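Fructosyl amine: oxygen oxidoreductase (Aspergillus fumigatus, PDB 3DJE) oxidatively removes the sugar from fructosyl amino acids (Amadori products), using bound FAD and oxygen, and so acts as a deglycating enzyme. Local coordinates at residues S8-G13 against N32-D37; G185-L190 against K198-A203; A210-L215 against Y353-L358. All blocks are in the same frame, centred on the assembly; numbering follows the deposited sequence. Where two conformers were deposited one is given.

Contact 1: residues S8-G13 against N32-D37. With FAD (flavin-adenine dinucleotide), chain C.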
loop_
_atom_site.group_PDB
_atom_site.type_symbol
_atom_site.label_atom_id
_atom_site.label_comp_id
_atom_site.label_asym_id
_atom_site.label_seq_id
_atom_site.Cartn_x
_atom_site.Cartn_y
_atom_site.Cartn_z
ATOM N N SER A 8 11.272 -2.292 -26.745
ATOM C CA SER A 8 11.145 -3.254 -25.647
ATOM C C SER A 8 11.218 -2.547 -24.291
ATOM O O SER A 8 12.239 -1.937 -23.952
ATOM C CB SER A 8 12.221 -4.339 -25.743
ATOM O OG SER A 8 12.160 -5.197 -24.611
ATOM N N LEU A 9 10.121 -2.628 -23.537
ATOM C CA LEU A 9 10.042 -2.050 -22.191
ATOM C C LEU A 9 9.827 -3.179 -21.201
ATOM O O LEU A 9 9.035 -4.089 -21.455
ATOM C CB LEU A 9 8.896 -1.036 -22.081
ATOM C CG LEU A 9 8.866 0.075 -23.131
ATOM C CD1 LEU A 9 7.652 0.966 -22.864
ATOM C CD2 LEU A 9 10.135 0.898 -23.034
ATOM N N LEU A 10 10.536 -3.117 -20.081
ATOM C CA LEU A 10 10.492 -4.183 -19.087
ATOM C C LEU A 10 10.069 -3.612 -17.758
ATOM O O LEU A 10 10.618 -2.594 -17.329
ATOM C CB LEU A 10 11.876 -4.803 -18.944
ATOM C CG LEU A 10 11.982 -6.040 -18.054
ATOM C CD1 LEU A 10 11.155 -7.196 -18.616
ATOM C CD2 LEU A 10 13.442 -6.450 -17.944
ATOM N N ILE A 11 9.078 -4.239 -17.119
ATOM C CA ILE A 11 8.666 -3.816 -15.780
ATOM C C ILE A 11 8.994 -4.923 -14.798
ATOM O O ILE A 11 8.559 -6.070 -14.992
ATOM C CB ILE A 11 7.160 -3.507 -15.701
ATOM C CG1 ILE A 11 6.806 -2.381 -16.673
ATOM C CG2 ILE A 11 6.743 -3.157 -14.258
ATOM C CD1 ILE A 11 5.324 -2.214 -16.862
ATOM N N VAL A 12 9.778 -4.591 -13.773
ATOM C CA VAL A 12 10.100 -5.549 -12.703
ATOM C C VAL A 12 9.098 -5.374 -11.568
ATOM O O VAL A 12 9.135 -4.370 -10.838
ATOM C CB VAL A 12 11.558 -5.389 -12.189
ATOM C CG1 VAL A 12 11.859 -6.376 -10.999
ATOM C CG2 VAL A 12 12.555 -5.604 -13.315
ATOM N N GLY A 13 8.190 -6.342 -11.460
ATOM C CA GLY A 13 7.120 -6.337 -10.471
ATOM C C GLY A 13 5.752 -6.085 -11.085
ATOM O O GLY A 13 5.530 -5.052 -11.723
ATOM N N ASN A 32 5.164 -3.225 -26.875
ATOM C CA ASN A 32 6.179 -4.234 -26.599
ATOM C C ASN A 32 6.628 -4.210 -25.135
ATOM O O ASN A 32 7.819 -4.066 -24.832
ATOM C CB ASN A 32 7.358 -4.064 -27.571
ATOM C CG ASN A 32 8.347 -5.228 -27.521
ATOM O OD1 ASN A 32 8.062 -6.286 -26.947
ATOM N ND2 ASN A 32 9.523 -5.030 -28.119
ATOM N N VAL A 33 5.659 -4.388 -24.239
ATOM C CA VAL A 33 5.901 -4.278 -22.788
ATOM C C VAL A 33 5.850 -5.668 -22.179
ATOM O O VAL A 33 4.931 -6.444 -22.468
ATOM C CB VAL A 33 4.803 -3.407 -22.123
ATOM C CG1 VAL A 33 5.043 -3.277 -20.611
ATOM C CG2 VAL A 33 4.721 -2.026 -22.796
ATOM N N THR A 34 6.844 -5.979 -21.342
ATOM C CA THR A 34 6.867 -7.247 -20.619
ATOM C C THR A 34 6.934 -6.965 -19.126
ATOM O O THR A 34 7.701 -6.103 -18.686
ATOM C CB THR A 34 8.080 -8.110 -21.036
ATOM O OG1 THR A 34 8.014 -8.371 -22.445
ATOM C CG2 THR A 34 8.075 -9.448 -20.313
ATOM N N VAL A 35 6.129 -7.687 -18.354
ATOM C CA VAL A 35 6.145 -7.552 -16.896
ATOM C C VAL A 35 6.566 -8.879 -16.278
ATOM O O VAL A 35 6.017 -9.934 -16.638
ATOM C CB VAL A 35 4.754 -7.139 -16.333
ATOM C CG1 VAL A 35 4.845 -6.855 -14.818
ATOM C CG2 VAL A 35 4.208 -5.899 -17.052
ATOM N N LEU A 36 7.497 -8.803 -15.323
ATOM C CA LEU A 36 8.034 -9.991 -14.632
ATOM C C LEU A 36 7.666 -9.992 -13.157
ATOM O O LEU A 36 7.882 -9.002 -12.462
ATOM C CB LEU A 36 9.571 -10.005 -14.727
ATOM C CG LEU A 36 10.201 -9.997 -16.121
ATOM C CD1 LEU A 36 11.718 -9.819 -15.989
ATOM C CD2 LEU A 36 9.865 -11.267 -16.886
ATOM N N ASP A 37 7.160 -11.115 -12.665
ATOM C CA ASP A 37 6.848 -11.229 -11.224
ATOM C C ASP A 37 6.968 -12.699 -10.793
ATOM O O ASP A 37 6.529 -13.571 -11.524
ATOM C CB ASP A 37 5.425 -10.705 -10.984
ATOM C CG ASP A 37 5.142 -10.371 -9.527
ATOM O OD1 ASP A 37 5.116 -11.299 -8.687
ATOM O OD2 ASP A 37 4.940 -9.178 -9.216
HETATM P PA FAD C . 3.494 -4.240 -4.350
HETATM O O1A FAD C . 2.100 -4.074 -4.773
HETATM O O2A FAD C . 3.773 -4.961 -3.070
HETATM O O5B FAD C . 4.202 -4.939 -5.579
HETATM C C5B FAD C . 5.558 -5.394 -5.541
HETATM C C4B FAD C . 5.678 -6.511 -6.586
HETATM O O4B FAD C . 7.095 -6.757 -6.658
HETATM C C3B FAD C . 5.021 -7.788 -6.012
HETATM O O3B FAD C . 3.959 -8.252 -6.861
HETATM C C2B FAD C . 6.205 -8.768 -5.985
HETATM O O2B FAD C . 5.815 -10.126 -6.362
HETATM C C1B FAD C . 7.197 -8.109 -6.984
HETATM N N9A FAD C . 8.537 -8.745 -6.792
HETATM C C8A FAD C . 9.143 -9.099 -5.640
HETATM N N7A FAD C . 10.317 -9.698 -5.930
HETATM C C5A FAD C . 10.444 -9.720 -7.265
HETATM C C6A FAD C . 11.418 -10.215 -8.138
HETATM N N6A FAD C . 12.518 -10.836 -7.650
HETATM N N1A FAD C . 11.233 -10.071 -9.465
HETATM C C2A FAD C . 10.144 -9.468 -9.957
HETATM N N3A FAD C . 9.192 -8.988 -9.151
HETATM C C4A FAD C . 9.326 -9.106 -7.808
HETATM N N1 FAD C . -2.547 1.962 0.706
HETATM C C2 FAD C . -3.689 2.732 0.495
HETATM O O2 FAD C . -3.737 3.584 -0.394
HETATM N N3 FAD C . -4.798 2.533 1.319
HETATM C C4 FAD C . -4.789 1.598 2.348
HETATM O O4 FAD C . -5.792 1.446 3.056
HETATM C C4X FAD C . -3.626 0.843 2.561
HETATM N N5 FAD C . -3.576 -0.091 3.594
HETATM C C5X FAD C . -2.487 -0.955 3.683
HETATM C C6 FAD C . -2.550 -2.013 4.584
HETATM C C7 FAD C . -1.502 -2.922 4.667
HETATM C C7M FAD C . -1.617 -4.056 5.697
HETATM C C8 FAD C . -0.395 -2.794 3.831
HETATM C C8M FAD C . 0.733 -3.852 3.873
HETATM C C9 FAD C . -0.345 -1.735 2.913
HETATM C C9A FAD C . -1.398 -0.815 2.825
HETATM N N10 FAD C . -1.371 0.266 1.923
HETATM C C10 FAD C . -2.520 1.034 1.735
HETATM C "C1'" FAD C . -0.151 0.579 1.166
HETATM C "C2'" FAD C . -0.224 -0.054 -0.224
HETATM O "O2'" FAD C . -0.759 -1.393 -0.126
HETATM C "C3'" FAD C . 1.173 -0.080 -0.837
HETATM O "O3'" FAD C . 1.787 1.214 -0.668
HETATM C "C4'" FAD C . 1.141 -0.385 -2.339
HETATM O "O4'" FAD C . 0.276 -1.480 -2.639
HETATM C "C5'" FAD C . 2.562 -0.727 -2.803
HETATM O "O5'" FAD C . 2.562 -0.961 -4.221
HETATM P P FAD C . 3.911 -1.415 -4.959
HETATM O O1P FAD C . 5.000 -0.452 -4.617
HETATM O O2P FAD C . 3.534 -1.654 -6.367
HETATM O O3P FAD C . 4.281 -2.834 -4.300
HETATM O O HOH W 1 9.329 -6.248 -23.585
#
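Leu9, Ile11 and Gly13 are laced to Asn32, Thr34 and Leu36 by five backbone hydrogen bonds, the regular ladder of two neighbouring parallel strands. Ile11 N donates to Thr34 O at 2.8 Å, and Leu36 N answers with a bond to Ile11 O. At the N-terminal end of the pair a water donates to Asn32 O and is hydrogen-bonded to Ser8 OG and Thr34 OG1, so it bridges the two segments.

Apolar contacts line both faces. On the face of Leu9 and Ile11, Ile11 CD1 touches two valines, 3.9 Å from Val33 CG1 and from Val35 CG2; Ile11 CG1 is anti to the carbonyl carbon (chi1 -60°), which sends CD1 toward them. Ala22 and Leu25 of helix 16-27 cover this face. On the reverse face Leu10 CD1 crosses to Leu36 CD1, 3.8 Å away.

At the C-terminal end the strands meet the cofactor. Asp37 OD1 accepts from FAD O2B at 2.7 Å and Asp37 OD2 from FAD O3B at 2.7 Å, so the carboxylate grips both ribose hydroxyls; Ala14 N and Tyr39 N bind its two oxygens. Gly13 CA comes within 3.6 Å of FAD N3A, at backbone angles (109°/122°) that call for glycine.

Strand 9-12, helix 16-27 and strand 33-37 form the beta-alpha-beta unit of a Rossmann-type dinucleotide-binding fold, with the acidic residue closing the second strand on the adenosine ribose.

Contact 2: residues G185-L190 against K198-A203. Unlike the reference sequence in segment 198-203: Ala203 (reference Gly). With FAD (flavin-adenine dinucleotide), chain C.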
loop_
_atom_site.group_PDB
_atom_site.type_symbol
_atom_site.label_atom_id
_atom_site.label_comp_id
_atom_site.label_asym_id
_atom_site.label_seq_id
_atom_site.Cartn_x
_atom_site.Cartn_y
_atom_site.Cartn_z
ATOM N N GLY A 185 9.454 -15.729 -13.643
ATOM C CA GLY A 185 9.245 -14.297 -13.392
ATOM C C GLY A 185 10.026 -13.728 -12.222
ATOM O O GLY A 185 9.830 -12.570 -11.864
ATOM N N ARG A 186 10.901 -14.536 -11.611
ATOM C CA ARG A 186 11.678 -14.076 -10.469
ATOM C C ARG A 186 12.975 -13.451 -10.960
ATOM O O ARG A 186 13.908 -14.159 -11.369
ATOM C CB ARG A 186 11.975 -15.215 -9.472
ATOM C CG ARG A 186 12.914 -14.783 -8.347
ATOM C CD ARG A 186 12.968 -15.761 -7.170
ATOM N NE ARG A 186 11.820 -15.596 -6.275
ATOM C CZ ARG A 186 11.635 -14.558 -5.456
ATOM N NH1 ARG A 186 12.526 -13.561 -5.416
ATOM N NH2 ARG A 186 10.552 -14.503 -4.682
ATOM N N VAL A 187 13.048 -12.127 -10.916
ATOM C CA VAL A 187 14.289 -11.458 -11.324
ATOM C C VAL A 187 15.368 -11.746 -10.285
ATOM O O VAL A 187 15.125 -11.630 -9.075
ATOM C CB VAL A 187 14.097 -9.934 -11.465
ATOM C CG1 VAL A 187 15.431 -9.251 -11.662
ATOM C CG2 VAL A 187 13.166 -9.623 -12.643
ATOM N N VAL A 188 16.562 -12.107 -10.763
ATOM C CA VAL A 188 17.685 -12.380 -9.852
ATOM C C VAL A 188 18.750 -11.291 -9.869
ATOM O O VAL A 188 19.515 -11.152 -8.909
ATOM C CB VAL A 188 18.345 -13.767 -10.075
ATOM C CG1 VAL A 188 17.316 -14.888 -9.824
ATOM C CG2 VAL A 188 18.975 -13.861 -11.468
ATOM N N THR A 189 18.810 -10.549 -10.975
ATOM C CA THR A 189 19.655 -9.353 -11.066
ATOM C C THR A 189 19.204 -8.498 -12.229
ATOM O O THR A 189 18.641 -9.006 -13.184
ATOM C CB THR A 189 21.157 -9.709 -11.262
ATOM O OG1 THR A 189 21.947 -8.510 -11.195
ATOM C CG2 THR A 189 21.402 -10.424 -12.594
ATOM N N LEU A 190 19.422 -7.189 -12.120
ATOM C CA LEU A 190 19.348 -6.354 -13.313
ATOM C C LEU A 190 20.619 -6.600 -14.136
ATOM O O LEU A 190 21.626 -7.129 -13.616
ATOM C CB LEU A 190 19.230 -4.868 -12.917
ATOM C CG LEU A 190 18.009 -4.518 -12.048
ATOM C CD1 LEU A 190 18.053 -3.043 -11.636
ATOM C CD2 LEU A 190 16.699 -4.845 -12.774
ATOM N N LYS A 198 20.386 -2.598 -18.599
ATOM C CA LYS A 198 19.972 -3.030 -19.939
ATOM C C LYS A 198 18.808 -4.010 -19.936
ATOM O O LYS A 198 18.421 -4.510 -20.992
ATOM C CB LYS A 198 21.157 -3.656 -20.711
ATOM C CG LYS A 198 22.363 -2.727 -20.928
ATOM C CD LYS A 198 21.990 -1.388 -21.541
ATOM C CE LYS A 198 23.248 -0.575 -21.851
ATOM N NZ LYS A 198 22.915 0.797 -22.354
ATOM N N GLY A 199 18.261 -4.276 -18.750
ATOM C CA GLY A 199 17.164 -5.247 -18.578
ATOM C C GLY A 199 17.365 -6.053 -17.311
ATOM O O GLY A 199 17.915 -5.545 -16.320
ATOM N N ALA A 200 16.921 -7.308 -17.341
ATOM C CA ALA A 200 16.974 -8.180 -16.154
ATOM C C ALA A 200 17.223 -9.630 -16.521
ATOM O O ALA A 200 16.964 -10.053 -17.648
ATOM C CB ALA A 200 15.666 -8.094 -15.372
ATOM N N VAL A 201 17.703 -10.387 -15.545
ATOM C CA VAL A 201 17.838 -11.840 -15.710
ATOM C C VAL A 201 16.903 -12.502 -14.711
ATOM O O VAL A 201 16.893 -12.121 -13.534
ATOM C CB VAL A 201 19.273 -12.307 -15.433
ATOM C CG1 VAL A 201 19.403 -13.817 -15.655
ATOM C CG2 VAL A 201 20.270 -11.547 -16.310
ATOM N N THR A 202 16.141 -13.501 -15.172
ATOM C CA THR A 202 15.236 -14.242 -14.278
ATOM C C THR A 202 15.863 -15.561 -13.806
ATOM O O THR A 202 16.860 -16.014 -14.385
ATOM C CB THR A 202 13.849 -14.471 -14.909
ATOM O OG1 THR A 202 14.004 -14.993 -16.234
ATOM C CG2 THR A 202 13.091 -13.139 -14.999
ATOM N N ALA A 203 15.280 -16.152 -12.764
ATOM C CA ALA A 203 15.856 -17.327 -12.093
ATOM C C ALA A 203 15.907 -18.585 -12.964
ATOM O O ALA A 203 16.620 -19.544 -12.610
ATOM C CB ALA A 203 15.089 -17.627 -10.824
HETATM P PA FAD C . 3.494 -4.240 -4.350
HETATM O O1A FAD C . 2.100 -4.074 -4.773
HETATM O O2A FAD C . 3.773 -4.961 -3.070
HETATM O O5B FAD C . 4.202 -4.939 -5.579
HETATM C C5B FAD C . 5.558 -5.394 -5.541
HETATM C C4B FAD C . 5.678 -6.511 -6.586
HETATM O O4B FAD C . 7.095 -6.757 -6.658
HETATM C C3B FAD C . 5.021 -7.788 -6.012
HETATM O O3B FAD C . 3.959 -8.252 -6.861
HETATM C C2B FAD C . 6.205 -8.768 -5.985
HETATM O O2B FAD C . 5.815 -10.126 -6.362
HETATM C C1B FAD C . 7.197 -8.109 -6.984
HETATM N N9A FAD C . 8.537 -8.745 -6.792
HETATM C C8A FAD C . 9.143 -9.099 -5.640
HETATM N N7A FAD C . 10.317 -9.698 -5.930
HETATM C C5A FAD C . 10.444 -9.720 -7.265
HETATM C C6A FAD C . 11.418 -10.215 -8.138
HETATM N N6A FAD C . 12.518 -10.836 -7.650
HETATM N N1A FAD C . 11.233 -10.071 -9.465
HETATM C C2A FAD C . 10.144 -9.468 -9.957
HETATM N N3A FAD C . 9.192 -8.988 -9.151
HETATM C C4A FAD C . 9.326 -9.106 -7.808
HETATM N N1 FAD C . -2.547 1.962 0.706
HETATM C C2 FAD C . -3.689 2.732 0.495
HETATM O O2 FAD C . -3.737 3.584 -0.394
HETATM N N3 FAD C . -4.798 2.533 1.319
HETATM C C4 FAD C . -4.789 1.598 2.348
HETATM O O4 FAD C . -5.792 1.446 3.056
HETATM C C4X FAD C . -3.626 0.843 2.561
HETATM N N5 FAD C . -3.576 -0.091 3.594
HETATM C C5X FAD C . -2.487 -0.955 3.683
HETATM C C6 FAD C . -2.550 -2.013 4.584
HETATM C C7 FAD C . -1.502 -2.922 4.667
HETATM C C7M FAD C . -1.617 -4.056 5.697
HETATM C C8 FAD C . -0.395 -2.794 3.831
HETATM C C8M FAD C . 0.733 -3.852 3.873
HETATM C C9 FAD C . -0.345 -1.735 2.913
HETATM C C9A FAD C . -1.398 -0.815 2.825
HETATM N N10 FAD C . -1.371 0.266 1.923
HETATM C C10 FAD C . -2.520 1.034 1.735
HETATM C "C1'" FAD C . -0.151 0.579 1.166
HETATM C "C2'" FAD C . -0.224 -0.054 -0.224
HETATM O "O2'" FAD C . -0.759 -1.393 -0.126
HETATM C "C3'" FAD C . 1.173 -0.080 -0.837
HETATM O "O3'" FAD C . 1.787 1.214 -0.668
HETATM C "C4'" FAD C . 1.141 -0.385 -2.339
HETATM O "O4'" FAD C . 0.276 -1.480 -2.639
HETATM C "C5'" FAD C . 2.562 -0.727 -2.803
HETATM O "O5'" FAD C . 2.562 -0.961 -4.221
HETATM P P FAD C . 3.911 -1.415 -4.959
HETATM O O1P FAD C . 5.000 -0.452 -4.617
HETATM O O2P FAD C . 3.534 -1.654 -6.367
HETATM O O3P FAD C . 4.281 -2.834 -4.300
#
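Val188 and Val201 are joined by one of three backbone hydrogen bonds that hold this antiparallel pair: Val188 N reaches Val201 O at 2.8 Å, nearly straight with 173° at the hydrogen. Val201 N in turn donates to Thr189 O. Val188 and Thr189 thus both face Val201, and the extra residue makes a classic beta bulge that shifts the register by one. Beyond it Ala203 N donates to Arg186 O at 2.8 Å, a more bent bond of 134°. Thr189 OG1 turns to its own strand and donates to a lone pair of Leu190 O, in the carbonyl plane.

Apolar packing is spread along the pair. Val188 CG1 lies 3.7 Å from Ala203 CB, while its other methyl, CG2, approaches the carbonyl O of Val201. With chi1 at -61°, CG1 of Val188 is anti to the carbonyl carbon, which directs that methyl to Ala203. Thr189 and Val201 stand side by side, pointing the same way, and Thr189 CG2 touches Val201 CB at 4.0 Å. Val187 CG1 packs on Ala200 CB at 3.9 Å, and Leu36 of strand 33-37 also touches Val187.

Cofactor bonds come from the backbone of Val187. Its N donates to FAD N1A at 3.1 Å, and its O accepts from FAD N6A at 3.1 Å. The paired donor and acceptor match the Watson-Crick edge of adenine through main-chain atoms, so the two polar bonds need no side chain. The Arg186 chain bends at chi3, and its NH1 lies 3.5 Å from FAD N6A, an oblique contact rather than a bond.

The whole is a bulged beta hairpin, strands 187-193 and 196-202, whose first strand and the residues just before it contribute one side of the adenine site of the FAD pocket.

Contact 3: residues A210-L215 against Y353-L358; sequences AERTFL and YHSLVL
Val357 and Phe214 lie side by side on one face of a parallel strand pair. Val357 buries more surface here than any other residue: its CB is 3.6 Å from Phe214 CD1, and its CG2 sits over a face of the ring. Met381 of helix 373-382 touches both side chains. Val357 is held by two backbone bonds to strand 212-215, its N donating to Thr213 O at 2.8 Å and its O accepting from Leu215 N at 2.8 Å.

Arg212 runs along the edge of the contact. Its CD rests 3.5 Å from Ser355 O, the carbonyl that also accepts from Thr213 N. A bend at chi2 (-69°) folds the chain back, and NH1 donates to Glu211 O at 2.9 Å. Glu211 O lies in the guanidinium plane, while NH1 stands above the carbonyl plane of Glu211, off its lone pairs. The imidazole of His354 comes over one face of the guanidinium, with the planes 64° apart and His354 CE1 3.5 Å from Arg212 NH2.

Leu215 lies on the other face, where its CD2 crosses Leu358 CD1 at 4.1 Å.

One water donates to both Ser355 OG and Glu211 O; a second donates to Ser355 OG, its link to Ala210 O less certain. Ser355 OG is also hydrogen-bonded to Asp196 OD2. The chemistry therefore changes along the pair: a hydrated, polar start gives way to a buried apolar core secured by backbone bonds.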
loop_
_atom_site.group_PDB
_atom_site.type_symbol
_atom_site.label_atom_id
_atom_site.label_comp_id
_atom_site.label_asym_id
_atom_site.label_seq_id
_atom_site.Cartn_x
_atom_site.Cartn_y
_atom_site.Cartn_z
ATOM N N ALA A 210 16.022 -4.839 -22.551
ATOM C CA ALA A 210 15.012 -3.829 -22.799
ATOM C C ALA A 210 15.631 -2.466 -22.991
ATOM O O ALA A 210 16.665 -2.167 -22.414
ATOM C CB ALA A 210 14.034 -3.785 -21.650
ATOM N N GLU A 211 14.973 -1.648 -23.816
ATOM C CA GLU A 211 15.365 -0.261 -24.004
ATOM C C GLU A 211 15.187 0.596 -22.743
ATOM O O GLU A 211 15.962 1.518 -22.494
ATOM C CB GLU A 211 14.588 0.329 -25.184
ATOM C CG GLU A 211 14.970 -0.253 -26.539
ATOM C CD GLU A 211 14.485 0.627 -27.695
ATOM O OE1 GLU A 211 14.477 1.867 -27.533
ATOM O OE2 GLU A 211 14.096 0.084 -28.756
ATOM N N ARG A 212 14.133 0.310 -21.972
ATOM C CA ARG A 212 13.928 0.917 -20.651
ATOM C C ARG A 212 13.434 -0.161 -19.699
ATOM O O ARG A 212 12.678 -1.043 -20.109
ATOM C CB ARG A 212 12.860 2.026 -20.691
ATOM C CG ARG A 212 13.237 3.240 -21.548
ATOM C CD ARG A 212 14.368 4.039 -20.934
ATOM N NE ARG A 212 14.611 5.280 -21.668
ATOM C CZ ARG A 212 15.304 5.359 -22.804
ATOM N NH1 ARG A 212 15.849 4.274 -23.347
ATOM N NH2 ARG A 212 15.454 6.533 -23.404
ATOM N N THR A 213 13.895 -0.086 -18.457
ATOM C CA THR A 213 13.488 -0.988 -17.376
ATOM C C THR A 213 12.874 -0.152 -16.265
ATOM O O THR A 213 13.483 0.826 -15.820
ATOM C CB THR A 213 14.721 -1.766 -16.831
ATOM O OG1 THR A 213 15.312 -2.548 -17.883
ATOM C CG2 THR A 213 14.355 -2.663 -15.656
ATOM N N PHE A 214 11.671 -0.540 -15.826
ATOM C CA PHE A 214 10.989 0.092 -14.712
ATOM C C PHE A 214 11.125 -0.821 -13.503
ATOM O O PHE A 214 10.785 -1.993 -13.585
ATOM C CB PHE A 214 9.498 0.246 -15.001
ATOM C CG PHE A 214 9.176 1.181 -16.146
ATOM C CD1 PHE A 214 8.788 2.497 -15.900
ATOM C CD2 PHE A 214 9.231 0.732 -17.463
ATOM C CE1 PHE A 214 8.464 3.361 -16.958
ATOM C CE2 PHE A 214 8.915 1.599 -18.527
ATOM C CZ PHE A 214 8.530 2.914 -18.261
ATOM N N LEU A 215 11.593 -0.269 -12.391
ATOM C CA LEU A 215 11.713 -1.036 -11.161
ATOM C C LEU A 215 10.517 -0.714 -10.260
ATOM O O LEU A 215 10.420 0.380 -9.706
ATOM C CB LEU A 215 13.050 -0.744 -10.489
ATOM C CG LEU A 215 13.351 -1.523 -9.203
ATOM C CD1 LEU A 215 13.244 -3.025 -9.456
ATOM C CD2 LEU A 215 14.730 -1.152 -8.699
ATOM N N TYR A 353 22.047 5.660 -14.363
ATOM C CA TYR A 353 21.603 4.602 -15.268
ATOM C C TYR A 353 20.474 5.126 -16.153
ATOM O O TYR A 353 19.295 5.083 -15.771
ATOM C CB TYR A 353 21.158 3.357 -14.483
ATOM C CG TYR A 353 22.152 2.889 -13.442
ATOM C CD1 TYR A 353 23.519 2.844 -13.726
ATOM C CD2 TYR A 353 21.727 2.490 -12.176
ATOM C CE1 TYR A 353 24.443 2.424 -12.763
ATOM C CE2 TYR A 353 22.638 2.058 -11.204
ATOM C CZ TYR A 353 23.991 2.029 -11.511
ATOM O OH TYR A 353 24.898 1.613 -10.565
ATOM N N HIS A 354 20.869 5.617 -17.325
ATOM C CA HIS A 354 20.007 6.268 -18.333
ATOM C C HIS A 354 18.692 5.535 -18.651
ATOM O O HIS A 354 17.666 6.172 -18.894
ATOM C CB HIS A 354 20.852 6.459 -19.616
ATOM C CG HIS A 354 20.082 6.917 -20.818
ATOM N ND1 HIS A 354 19.520 6.039 -21.723
ATOM C CD2 HIS A 354 19.816 8.162 -21.285
ATOM C CE1 HIS A 354 18.918 6.725 -22.681
ATOM N NE2 HIS A 354 19.081 8.014 -22.438
ATOM N N SER A 355 18.730 4.207 -18.655
ATOM C CA SER A 355 17.614 3.395 -19.129
ATOM C C SER A 355 16.697 2.942 -18.000
ATOM O O SER A 355 15.701 2.278 -18.266
ATOM C CB SER A 355 18.136 2.164 -19.886
ATOM O OG SER A 355 18.965 2.537 -20.984
ATOM N N LEU A 356 17.048 3.276 -16.759
ATOM C CA LEU A 356 16.281 2.818 -15.588
ATOM C C LEU A 356 15.293 3.867 -15.089
ATOM O O LEU A 356 15.644 5.049 -14.959
ATOM C CB LEU A 356 17.227 2.418 -14.451
ATOM C CG LEU A 356 16.601 1.876 -13.157
ATOM C CD1 LEU A 356 15.886 0.559 -13.412
ATOM C CD2 LEU A 356 17.655 1.711 -12.054
ATOM N N VAL A 357 14.068 3.418 -14.810
ATOM C CA VAL A 357 13.026 4.262 -14.221
ATOM C C VAL A 357 12.591 3.624 -12.905
ATOM O O VAL A 357 12.321 2.427 -12.857
ATOM C CB VAL A 357 11.802 4.400 -15.152
ATOM C CG1 VAL A 357 10.770 5.372 -14.560
ATOM C CG2 VAL A 357 12.234 4.912 -16.535
ATOM N N LEU A 358 12.539 4.430 -11.853
ATOM C CA LEU A 358 12.103 3.992 -10.529
ATOM C C LEU A 358 10.630 4.289 -10.353
ATOM O O LEU A 358 10.194 5.392 -10.656
ATOM C CB LEU A 358 12.872 4.739 -9.422
ATOM C CG LEU A 358 14.363 4.421 -9.188
ATOM C CD1 LEU A 358 14.652 2.925 -9.345
ATOM C CD2 LEU A 358 15.231 5.253 -10.105
HETATM O O HOH W 2 18.916 -0.161 -22.232
HETATM O O HOH W 3 18.641 1.801 -23.621
#

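In the fold
Contacts 1 and 3 belong to the parallel part of one mixed sheet, for strands 9-12 and 212-215 are neighbours in it: Leu10 O lies 2.8 Å from Phe214 N, a probable hydrogen bond, and the centres of the two contacts are about 10 Å apart. Contact 2, a separate hairpin, packs against contact 1, with Leu10 CD2 3.6 Å from Ala200 N, and meets contact 3 through a probable hydrogen bond between Lys198 O and Ala210 N, 2.9 Å apart. Contacts 1 and 2 share the FAD: contact 1 binds the ribose hydroxyls and touches the adenine, contact 2 bonds its Watson-Crick edge. Contact 3 stands back, the side chain of Leu215 about 7 Å from the cofactor, and extends the sheet behind the site.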